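Local atomic coordinates of flocculation protein FLO11 (Saccharomyces cerevisiae, PDB entry 4UYS), a protein that mediates homotypic adhesion between yeast cells during flocculation, with homophilic binding by its Flo11 domain, and contributes to substrate adhesion, invasive and pseudohyphal growth and biofilm formation. Residues 49-54 with 117-122; 145-150 with 159-164. One frame throughout, in Å; residues are numbered along the deposited sequence. Where two conformers were deposited one is given.

Interaction 1 (49-54 with 117-122); sequences ITIHVK and PNFQIQ. With NA (sodium ion), chain G.
Ile51 and Ile121 reach toward each other tip to tip, their CD1 methyls 4.0 Å apart. On Ile121, CG1 lies anti to the carbonyl carbon (chi1 -53°) and the chain runs on extended, which carries CD1 out to the opposing strand. There the same methyl also meets Val53: Val53 CG2 is 3.8 Å from Ile121 CD1, and the two side chains slide past each other in opposite directions, touching alongside rather than end to end. One methyl thus touches two residues of the opposing strand. Ile51 uses its other branch as well. Its CG1, set between the backbone N and the carbonyl carbon (chi1 65°), serves Ile121, while CG2 approaches the far end of the Phe119 ring, 4.3 Å from Phe119 CZ. Ile49 comes to the same ring obliquely with CD1, 4.4 Å from Phe119 CE2. Phe101 of strand 96-104 adds an edge-to-face contact, so the ring has aliphatic neighbours from strand 46-55 and an aromatic one from strand 96-104. No backbone hydrogen bond joins 49-54 to 117-122; the touching parts run 37° apart with the CA atoms of Val53 and Ile121 9.7 Å apart, the spacing of two sheets packed face to face in a beta sandwich. Strand 46-55 pairs with 32-43 and 96-104 in one sheet, strand 120-125 with 64-70 and 143-147 in the other, consistent with a fibronectin type III-like fold. On the outer side of strand 46-55, Thr50 OG1 coordinates a sodium ion at 2.7 Å. The same oxygen has a hydrogen bond with Thr100, and His52 NE2 is hydrogen-bonded to Asp96. With only buried carbon atoms meeting between the sheets, and no polar bond to dictate direction, cohesion here probably rests on dispersion contacts and the exclusion of water.

Interaction 2 (145-150 with 159-164); sequences DLSTGC and SQTDFP. With NA (sodium ion), chain E.
Asp162 grips the end of strand 143-147 through one oxygen: Ser147 N donates to Asp162 OD2 at 2.9 Å, nearly straight at 164°, onto the anti lone pair. Ser147 O is held by two amides, Asp162 N at 2.8 Å and Phe163 N at 2.9 Å. Beneath these bonds packing is close, with Leu146 CB 3.5 Å from Phe163 CE2, the side chains of Leu146 and Asp162 crossing at about a right angle, CD2 against the carboxylate CG, and Thr148 CG2 at the edge of the Phe163 ring. Asp162 OD1 is taken by His23 of helix 21-26; with an alanine here the Ser147 amide and His23 would probably both lose their carboxylate partner. Gly149 N donates to Phe163 O, completing the bond pattern of a single parallel beta bridge between Thr148 and Phe163, just past border strand 143-147 and shortly before Cys150 with its disulfide to Cys15. Next to it Thr161 OG1, placed between backbone N and carbonyl carbon (chi1 71°), donates to Gly149 O at 2.8 Å in the carbonyl plane, on a lone pair. The other side is looser and wet. Water 2 lies within bonding distance of Asp145 O and Asp162 OD2, water 3 links Ser147 OG with Gln160 O, and water 4 reaches Gly149 O. Farther out, Asp145 turns its carboxylate away from 159-164, and OD1 binds a sodium ion at 2.8 Å alongside two waters.

In the fold
Interaction 1 lies at the centre of the chain and interaction 2 farther out, their centres about 10 Å apart, and both involve the sheet in which strands 120-125 and 143-147 are neighbours. They are joined by a probable backbone bond, Ile121 N to Leu146 O at 2.8 Å, and a probable side-chain bond, Asn118 OD1 to Thr148 OG1 at 2.7 Å. The 49-54 and 117-122 pair holds the two sheets together purely through apolar side chains. The 145-150 and 159-164 pair, also largely buried, instead fastens a loop to the border strand, combining backbone and carboxylate bonds with an apolar patch and a margin of ordered water.

Interaction 1 (49-54 with 117-122)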
loop_
_atom_site.group_PDB
_atom_site.type_symbol
_atom_site.label_atom_id
_atom_site.label_comp_id
_atom_site.label_asym_id
_atom_site.label_seq_id
_atom_site.Cartn_x
_atom_site.Cartn_y
_atom_site.Cartn_z
ATOM N N ILE A 49 -2.150 -10.558 -0.990
ATOM C CA ILE A 49 -3.030 -9.436 -0.859
ATOM C C ILE A 49 -3.057 -8.642 -2.144
ATOM O O ILE A 49 -2.084 -8.595 -2.884
ATOM C CB ILE A 49 -2.666 -8.572 0.362
ATOM C CG1 ILE A 49 -1.447 -7.694 0.152
ATOM C CG2 ILE A 49 -2.534 -9.415 1.627
ATOM C CD1 ILE A 49 -1.173 -6.780 1.326
ATOM N N THR A 50 -4.196 -7.961 -2.341
ATOM C CA THR A 50 -4.348 -7.015 -3.433
ATOM C C THR A 50 -4.681 -5.675 -2.821
ATOM O O THR A 50 -5.571 -5.583 -1.974
ATOM C CB THR A 50 -5.458 -7.442 -4.417
ATOM O OG1 THR A 50 -5.119 -8.702 -4.995
ATOM C CG2 THR A 50 -5.640 -6.444 -5.539
ATOM N N ILE A 51 -3.972 -4.649 -3.267
ATOM C CA ILE A 51 -4.228 -3.258 -2.875
ATOM C C ILE A 51 -4.723 -2.467 -4.066
ATOM O O ILE A 51 -4.351 -2.737 -5.200
ATOM C CB ILE A 51 -2.985 -2.605 -2.245
ATOM C CG1 ILE A 51 -1.821 -2.469 -3.214
ATOM C CG2 ILE A 51 -2.598 -3.400 -1.001
ATOM C CD1 ILE A 51 -0.630 -1.708 -2.688
ATOM N N HIS A 52 -5.517 -1.456 -3.755
ATOM C CA HIS A 52 -5.991 -0.467 -4.727
ATOM C C HIS A 52 -5.596 0.894 -4.210
ATOM O O HIS A 52 -6.011 1.286 -3.123
ATOM C CB HIS A 52 -7.496 -0.586 -4.931
ATOM C CG HIS A 52 -8.049 0.351 -5.962
ATOM N ND1 HIS A 52 -9.363 0.753 -5.928
ATOM C CD2 HIS A 52 -7.496 0.978 -7.019
ATOM C CE1 HIS A 52 -9.594 1.591 -6.923
ATOM N NE2 HIS A 52 -8.480 1.715 -7.622
ATOM N N VAL A 53 -4.773 1.613 -4.992
ATOM C CA VAL A 53 -4.265 2.907 -4.650
ATOM C C VAL A 53 -4.806 3.940 -5.636
ATOM O O VAL A 53 -4.737 3.725 -6.849
ATOM C CB VAL A 53 -2.728 2.896 -4.641
ATOM C CG1 VAL A 53 -2.180 4.303 -4.342
ATOM C CG2 VAL A 53 -2.211 1.848 -3.644
ATOM N N LYS A 54 -5.336 5.018 -5.102
ATOM C CA LYS A 54 -5.910 6.082 -5.914
ATOM C C LYS A 54 -5.365 7.425 -5.490
ATOM O O LYS A 54 -5.303 7.738 -4.310
ATOM C CB LYS A 54 -7.430 6.112 -5.734
ATOM C CG LYS A 54 -8.088 4.930 -6.414
ATOM C CD LYS A 54 -9.587 5.097 -6.526
ATOM C CE LYS A 54 -10.244 4.898 -5.184
ATOM N NZ LYS A 54 -11.714 4.832 -5.365
ATOM N N PRO A 117 1.643 -6.849 7.978
ATOM C CA PRO A 117 2.908 -6.126 8.217
ATOM C C PRO A 117 2.912 -4.850 7.351
ATOM O O PRO A 117 2.480 -4.874 6.211
ATOM C CB PRO A 117 3.977 -7.125 7.756
ATOM C CG PRO A 117 3.288 -7.930 6.702
ATOM C CD PRO A 117 1.841 -8.052 7.139
ATOM N N ASN A 118 3.325 -3.743 7.939
ATOM C CA ASN A 118 3.251 -2.472 7.237
ATOM C C ASN A 118 4.357 -2.355 6.182
ATOM O O ASN A 118 5.392 -3.033 6.211
ATOM C CB ASN A 118 3.261 -1.354 8.249
ATOM C CG ASN A 118 1.936 -1.281 8.972
ATOM O OD1 ASN A 118 0.891 -1.248 8.331
ATOM N ND2 ASN A 118 1.967 -1.283 10.286
ATOM N N PHE A 119 4.083 -1.506 5.194
ATOM C CA PHE A 119 4.987 -1.313 4.055
ATOM C C PHE A 119 4.832 0.104 3.557
ATOM O O PHE A 119 4.023 0.909 4.095
ATOM C CB PHE A 119 4.700 -2.337 2.932
ATOM C CG PHE A 119 3.264 -2.297 2.412
ATOM C CD1 PHE A 119 2.885 -1.369 1.441
ATOM C CD2 PHE A 119 2.288 -3.132 2.913
ATOM C CE1 PHE A 119 1.590 -1.334 0.956
ATOM C CE2 PHE A 119 1.002 -3.112 2.429
ATOM C CZ PHE A 119 0.644 -2.187 1.474
ATOM N N GLN A 120 5.626 0.478 2.569
ATOM C CA GLN A 120 5.521 1.825 1.979
ATOM C C GLN A 120 5.454 1.680 0.463
ATOM O O GLN A 120 5.779 0.626 -0.105
ATOM C CB GLN A 120 6.691 2.723 2.405
ATOM C CG GLN A 120 6.928 2.720 3.904
ATOM C CD GLN A 120 7.727 1.552 4.418
ATOM O OE1 GLN A 120 8.758 1.255 3.849
ATOM N NE2 GLN A 120 7.279 0.898 5.475
ATOM N N ILE A 121 5.034 2.748 -0.194
ATOM C CA ILE A 121 5.005 2.829 -1.645
ATOM C C ILE A 121 5.845 4.035 -2.038
ATOM O O ILE A 121 5.593 5.151 -1.597
ATOM C CB ILE A 121 3.586 2.923 -2.190
ATOM C CG1 ILE A 121 2.725 1.784 -1.635
ATOM C CG2 ILE A 121 3.629 2.929 -3.721
ATOM C CD1 ILE A 121 1.324 1.726 -2.185
ATOM N N GLN A 122 6.881 3.786 -2.833
ATOM C CA GLN A 122 7.844 4.786 -3.253
ATOM C C GLN A 122 7.529 5.257 -4.666
ATOM O O GLN A 122 7.562 4.468 -5.615
ATOM C CB GLN A 122 9.237 4.213 -3.194
ATOM C CG GLN A 122 10.313 5.218 -3.523
ATOM C CD GLN A 122 11.709 4.727 -3.168
ATOM O OE1 GLN A 122 11.906 3.762 -2.399
ATOM N NE2 GLN A 122 12.698 5.352 -3.758
HETATM NA NA NA G . -5.300 -11.329 -4.260
HETATM O O HOH W 1 -6.402 -12.685 -2.570
#

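Interaction 2 (145-150 with 159-164)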
loop_
_atom_site.group_PDB
_atom_site.type_symbol
_atom_site.label_atom_id
_atom_site.label_comp_id
_atom_site.label_asym_id
_atom_site.label_seq_id
_atom_site.Cartn_x
_atom_site.Cartn_y
_atom_site.Cartn_z
ATOM N N ASP A 145 7.630 8.733 -0.325
ATOM C CA ASP A 145 7.168 7.417 0.121
ATOM C C ASP A 145 5.913 7.643 0.936
ATOM O O ASP A 145 5.823 8.586 1.731
ATOM C CB ASP A 145 8.198 6.789 1.083
ATOM C CG ASP A 145 9.522 6.452 0.451
ATOM O OD1 ASP A 145 9.633 6.528 -0.777
ATOM O OD2 ASP A 145 10.425 6.068 1.236
ATOM N N LEU A 146 4.930 6.773 0.709
ATOM C CA LEU A 146 3.678 6.730 1.477
ATOM C C LEU A 146 3.615 5.444 2.278
ATOM O O LEU A 146 3.824 4.359 1.716
ATOM C CB LEU A 146 2.475 6.836 0.566
ATOM C CG LEU A 146 2.435 8.129 -0.266
ATOM C CD1 LEU A 146 1.176 8.138 -1.108
ATOM C CD2 LEU A 146 2.538 9.367 0.595
ATOM N N SER A 147 3.353 5.551 3.566
ATOM C CA SER A 147 3.431 4.436 4.493
ATOM C C SER A 147 2.087 3.968 4.997
ATOM O O SER A 147 1.168 4.792 5.177
ATOM C CB SER A 147 4.291 4.817 5.684
ATOM O OG SER A 147 3.690 5.875 6.400
ATOM N N THR A 148 1.978 2.669 5.283
ATOM C CA THR A 148 0.794 2.143 5.950
ATOM C C THR A 148 0.988 2.016 7.456
ATOM O O THR A 148 2.115 1.872 7.937
ATOM C CB THR A 148 0.428 0.738 5.420
ATOM O OG1 THR A 148 1.401 -0.256 5.830
ATOM C CG2 THR A 148 0.311 0.693 3.918
ATOM N N GLY A 149 -0.130 2.045 8.186
ATOM C CA GLY A 149 -0.156 1.536 9.543
ATOM C C GLY A 149 -1.074 2.303 10.467
ATOM O O GLY A 149 -1.412 3.485 10.267
ATOM N N CYS A 150 -1.440 1.606 11.554
ATOM C CA CYS A 150 -2.240 2.112 12.662
ATOM C C CYS A 150 -1.400 2.376 13.910
ATOM O O CYS A 150 -1.943 2.831 14.939
ATOM C CB CYS A 150 -3.308 1.091 13.007
ATOM S SG CYS A 150 -4.563 0.838 11.755
ATOM N N SER A 159 -2.750 10.634 11.795
ATOM C CA SER A 159 -1.754 9.621 11.637
ATOM C C SER A 159 -0.435 10.207 11.202
ATOM O O SER A 159 -0.406 11.241 10.524
ATOM C CB SER A 159 -2.151 8.592 10.573
ATOM O OG SER A 159 -1.314 7.484 10.698
ATOM N N GLN A 160 0.669 9.583 11.587
ATOM C CA GLN A 160 1.947 9.858 10.990
ATOM C C GLN A 160 2.255 8.931 9.821
ATOM O O GLN A 160 3.308 9.046 9.217
ATOM C CB GLN A 160 3.058 9.757 12.020
ATOM C CG GLN A 160 2.885 10.575 13.258
ATOM C CD GLN A 160 3.123 12.038 13.025
ATOM O OE1 GLN A 160 3.455 12.495 11.920
ATOM N NE2 GLN A 160 2.940 12.808 14.085
ATOM N N THR A 161 1.340 8.029 9.540
ATOM C CA THR A 161 1.319 7.254 8.308
ATOM C C THR A 161 0.336 7.854 7.320
ATOM O O THR A 161 -0.458 8.740 7.691
ATOM C CB THR A 161 0.946 5.772 8.518
ATOM O OG1 THR A 161 -0.452 5.732 8.857
ATOM C CG2 THR A 161 1.741 5.149 9.634
ATOM N N ASP A 162 0.414 7.372 6.074
ATOM C CA ASP A 162 -0.431 7.872 4.996
ATOM C C ASP A 162 -1.639 7.045 4.691
ATOM O O ASP A 162 -2.558 7.539 4.043
ATOM C CB ASP A 162 0.427 8.080 3.765
ATOM C CG ASP A 162 1.643 8.881 4.092
ATOM O OD1 ASP A 162 1.452 10.090 4.361
ATOM O OD2 ASP A 162 2.770 8.321 4.145
ATOM N N PHE A 163 -1.602 5.764 5.088
ATOM C CA PHE A 163 -2.632 4.794 4.781
ATOM C C PHE A 163 -2.890 3.970 6.022
ATOM O O PHE A 163 -1.973 3.758 6.815
ATOM C CB PHE A 163 -2.141 3.812 3.709
ATOM C CG PHE A 163 -1.690 4.418 2.413
ATOM C CD1 PHE A 163 -2.462 5.294 1.669
ATOM C CD2 PHE A 163 -0.496 3.965 1.842
ATOM C CE1 PHE A 163 -2.038 5.750 0.448
ATOM C CE2 PHE A 163 -0.074 4.405 0.601
ATOM C CZ PHE A 163 -0.865 5.275 -0.097
ATOM N N PRO A 164 -4.106 3.485 6.200
ATOM C CA PRO A 164 -4.386 2.641 7.353
ATOM C C PRO A 164 -3.611 1.336 7.355
ATOM O O PRO A 164 -3.181 0.831 6.293
ATOM C CB PRO A 164 -5.899 2.406 7.264
ATOM C CG PRO A 164 -6.284 2.727 5.862
ATOM C CD PRO A 164 -5.287 3.693 5.345
HETATM NA NA NA E . 11.236 8.552 -1.926
HETATM O O HOH W 2 5.044 9.828 3.909
HETATM O O HOH W 3 5.156 7.410 8.020
HETATM O O HOH W 4 -0.820 5.098 12.537
HETATM O O HOH W 5 12.156 10.952 -1.162
HETATM O O HOH W 6 13.644 7.480 -0.944
#